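Local coordinates for nucleoside kinase (Methanococcus jannaschii, PDB 2C49), which phosphorylates a broad range of nucleosides to their monophosphates, with ATP as preferred donor and inosine, guanosine and cytidine as the most favoured acceptors, at residues A[15-20]-A[281-286]. Residues are numbered along the deposited sequence; the frame is centred on the assembly and turned at random.
Sequences ALDYIF and KGCQTN. With ADN (adenosine), chain C.
Lys281 runs alongside Ile19 in the opposite direction, laying its CE 3.8 Å from Ile19 CG2, and its chain, bent at chi3 (-104°), delivers NZ to the strand backbone. There NZ donates to Ile19 O over 3.0 Å, coming from above the carbonyl plane, 48° out of it. The other branch of Ile19 reaches the loop main chain: CD1 packs 3.8 Å from Gly282 CA. Thr285 OG1 donates a hydrogen bond to Lys281 O within the loop, and Asp241 accepts from Gly282 N. Two residues back along strand 15-21, Asp17, with CG beside the backbone N and anti to the carbonyl carbon (chi1 -76°), presents its carboxylate to the adenosine ribose. Each oxygen takes one hydroxyl, OD1 that of O2' at 2.6 Å and OD2 that of O3' at 2.5 Å. OD2 also accepts from a water 2.9 Å away, which in turn accepts from Cys283 N and so ties substrate site to loop. Cys283 SG lies 3.7 Å from the ribose O3', while Asn47 ND2 and Gly43 N add further hydrogen bonds to the nucleoside. Such a two-pronged carboxylate grip on a ribose diol suits a PfkB-family nucleoside kinase: it recognises both hydroxyls, and the water and short bonds probably help to hold the carboxylate's rotation.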
loop_
_atom_site.group_PDB
_atom_site.type_symbol
_atom_site.label_atom_id
_atom_site.label_comp_id
_atom_site.label_asym_id
_atom_site.label_seq_id
_atom_site.Cartn_x
_atom_site.Cartn_y
_atom_site.Cartn_z
ATOM N N ALA A 15 9.641 -8.884 -6.031
ATOM C CA ALA A 15 8.609 -8.139 -5.294
ATOM C C ALA A 15 7.710 -7.375 -6.237
ATOM O O ALA A 15 8.097 -7.137 -7.371
ATOM C CB ALA A 15 9.283 -7.151 -4.297
ATOM N N LEU A 16 6.517 -6.998 -5.761
ATOM C CA LEU A 16 5.636 -6.049 -6.437
ATOM C C LEU A 16 5.731 -4.690 -5.707
ATOM O O LEU A 16 5.668 -4.611 -4.481
ATOM C CB LEU A 16 4.165 -6.531 -6.499
ATOM C CG LEU A 16 4.000 -7.776 -7.367
ATOM C CD1 LEU A 16 2.664 -8.438 -7.194
ATOM C CD2 LEU A 16 4.288 -7.449 -8.868
ATOM N N ASP A 17 5.928 -3.645 -6.495
ATOM C CA ASP A 17 6.242 -2.322 -6.009
ATOM C C ASP A 17 5.101 -1.365 -6.310
ATOM O O ASP A 17 4.577 -1.357 -7.443
ATOM C CB ASP A 17 7.405 -1.761 -6.825
ATOM C CG ASP A 17 8.740 -2.348 -6.461
ATOM O OD1 ASP A 17 8.876 -3.167 -5.499
ATOM O OD2 ASP A 17 9.759 -1.973 -7.087
ATOM N N TYR A 18 4.771 -0.554 -5.320
ATOM C CA TYR A 18 4.005 0.670 -5.505
ATOM C C TYR A 18 5.029 1.798 -5.369
ATOM O O TYR A 18 5.874 1.760 -4.459
ATOM C CB TYR A 18 3.005 0.815 -4.352
ATOM C CG TYR A 18 1.724 0.020 -4.456
ATOM C CD1 TYR A 18 1.492 -1.069 -3.609
ATOM C CD2 TYR A 18 0.720 0.387 -5.364
ATOM C CE1 TYR A 18 0.293 -1.765 -3.647
ATOM C CE2 TYR A 18 -0.483 -0.321 -5.429
ATOM C CZ TYR A 18 -0.697 -1.386 -4.552
ATOM O OH TYR A 18 -1.881 -2.083 -4.587
ATOM N N ILE A 19 5.002 2.771 -6.277
ATOM C CA ILE A 19 6.008 3.844 -6.287
ATOM C C ILE A 19 5.269 5.193 -6.341
ATOM O O ILE A 19 4.477 5.414 -7.270
ATOM C CB ILE A 19 6.969 3.670 -7.493
ATOM C CG1 ILE A 19 7.604 2.247 -7.521
ATOM C CG2 ILE A 19 8.017 4.771 -7.531
ATOM C CD1 ILE A 19 8.394 1.940 -8.783
ATOM N N PHE A 20 5.507 6.064 -5.358
ATOM C CA PHE A 20 4.767 7.323 -5.228
ATOM C C PHE A 20 5.684 8.559 -5.184
ATOM O O PHE A 20 6.755 8.542 -4.555
ATOM C CB PHE A 20 3.879 7.368 -3.966
ATOM C CG PHE A 20 3.087 6.118 -3.695
ATOM C CD1 PHE A 20 3.606 5.118 -2.877
ATOM C CD2 PHE A 20 1.808 5.968 -4.210
ATOM C CE1 PHE A 20 2.880 3.974 -2.606
ATOM C CE2 PHE A 20 1.070 4.838 -3.945
ATOM C CZ PHE A 20 1.603 3.833 -3.147
ATOM N N LYS A 281 8.723 5.265 -14.758
ATOM C CA LYS A 281 8.424 4.708 -13.433
ATOM C C LYS A 281 8.392 3.185 -13.515
ATOM O O LYS A 281 7.891 2.615 -14.479
ATOM C CB LYS A 281 7.087 5.244 -12.881
ATOM C CG LYS A 281 6.794 4.896 -11.428
ATOM C CD LYS A 281 5.566 5.698 -10.928
ATOM C CE LYS A 281 5.998 6.858 -10.032
ATOM N NZ LYS A 281 4.812 7.473 -9.412
ATOM N N GLY A 282 8.950 2.546 -12.496
ATOM C CA GLY A 282 9.035 1.108 -12.423
ATOM C C GLY A 282 10.491 0.778 -12.629
ATOM O O GLY A 282 11.143 1.371 -13.510
ATOM N N CYS A 283 11.009 -0.156 -11.845
ATOM C CA CYS A 283 12.428 -0.535 -11.971
ATOM C C CYS A 283 12.822 -1.286 -13.215
ATOM O O CYS A 283 13.999 -1.358 -13.529
ATOM C CB CYS A 283 12.862 -1.357 -10.768
ATOM S SG CYS A 283 12.897 -0.413 -9.243
ATOM N N GLN A 284 11.862 -1.915 -13.884
ATOM C CA GLN A 284 12.136 -2.719 -15.075
ATOM C C GLN A 284 11.485 -2.168 -16.346
ATOM O O GLN A 284 11.607 -2.775 -17.409
ATOM C CB GLN A 284 11.622 -4.134 -14.855
ATOM C CG GLN A 284 12.305 -4.859 -13.656
ATOM C CD GLN A 284 11.640 -6.145 -13.324
ATOM O OE1 GLN A 284 11.007 -6.766 -14.185
ATOM N NE2 GLN A 284 11.756 -6.562 -12.052
ATOM N N THR A 285 10.768 -1.058 -16.234
ATOM C CA THR A 285 10.042 -0.498 -17.380
ATOM C C THR A 285 10.936 -0.122 -18.571
ATOM O O THR A 285 10.649 -0.517 -19.713
ATOM C CB THR A 285 9.181 0.696 -16.951
ATOM O OG1 THR A 285 8.284 0.298 -15.898
ATOM C CG2 THR A 285 8.243 1.132 -18.083
ATOM N N ASN A 286 11.969 0.682 -18.330
ATOM C CA ASN A 286 12.819 1.163 -19.443
ATOM C C ASN A 286 14.227 0.584 -19.425
ATOM O O ASN A 286 15.187 1.291 -19.747
ATOM C CB ASN A 286 12.893 2.702 -19.500
ATOM C CG ASN A 286 13.229 3.249 -20.912
ATOM O OD1 ASN A 286 14.064 4.171 -21.068
ATOM N ND2 ASN A 286 12.572 2.696 -21.938
HETATM O "O5'" ADN C . 16.288 -1.645 -5.526
HETATM C "C5'" ADN C . 14.965 -1.181 -5.789
HETATM C "C4'" ADN C . 14.026 -2.289 -5.303
HETATM O "O4'" ADN C . 14.219 -2.621 -3.929
HETATM C "C3'" ADN C . 12.508 -2.272 -5.587
HETATM O "O3'" ADN C . 12.076 -2.971 -6.754
HETATM C "C2'" ADN C . 11.830 -2.799 -4.308
HETATM O "O2'" ADN C . 11.122 -4.025 -4.476
HETATM C "C1'" ADN C . 12.992 -3.082 -3.358
HETATM N N9 ADN C . 12.850 -2.630 -1.994
HETATM C C8 ADN C . 12.357 -1.453 -1.534
HETATM N N7 ADN C . 12.448 -1.409 -0.169
HETATM C C5 ADN C . 13.037 -2.537 0.235
HETATM C C6 ADN C . 13.460 -3.224 1.460
HETATM N N6 ADN C . 13.281 -2.587 2.604
HETATM N N1 ADN C . 14.022 -4.457 1.423
HETATM C C2 ADN C . 14.258 -5.123 0.268
HETATM N N3 ADN C . 13.930 -4.590 -0.920
HETATM C C4 ADN C . 13.289 -3.307 -0.955
HETATM O O HOH W 1 9.552 -1.604 -9.919
#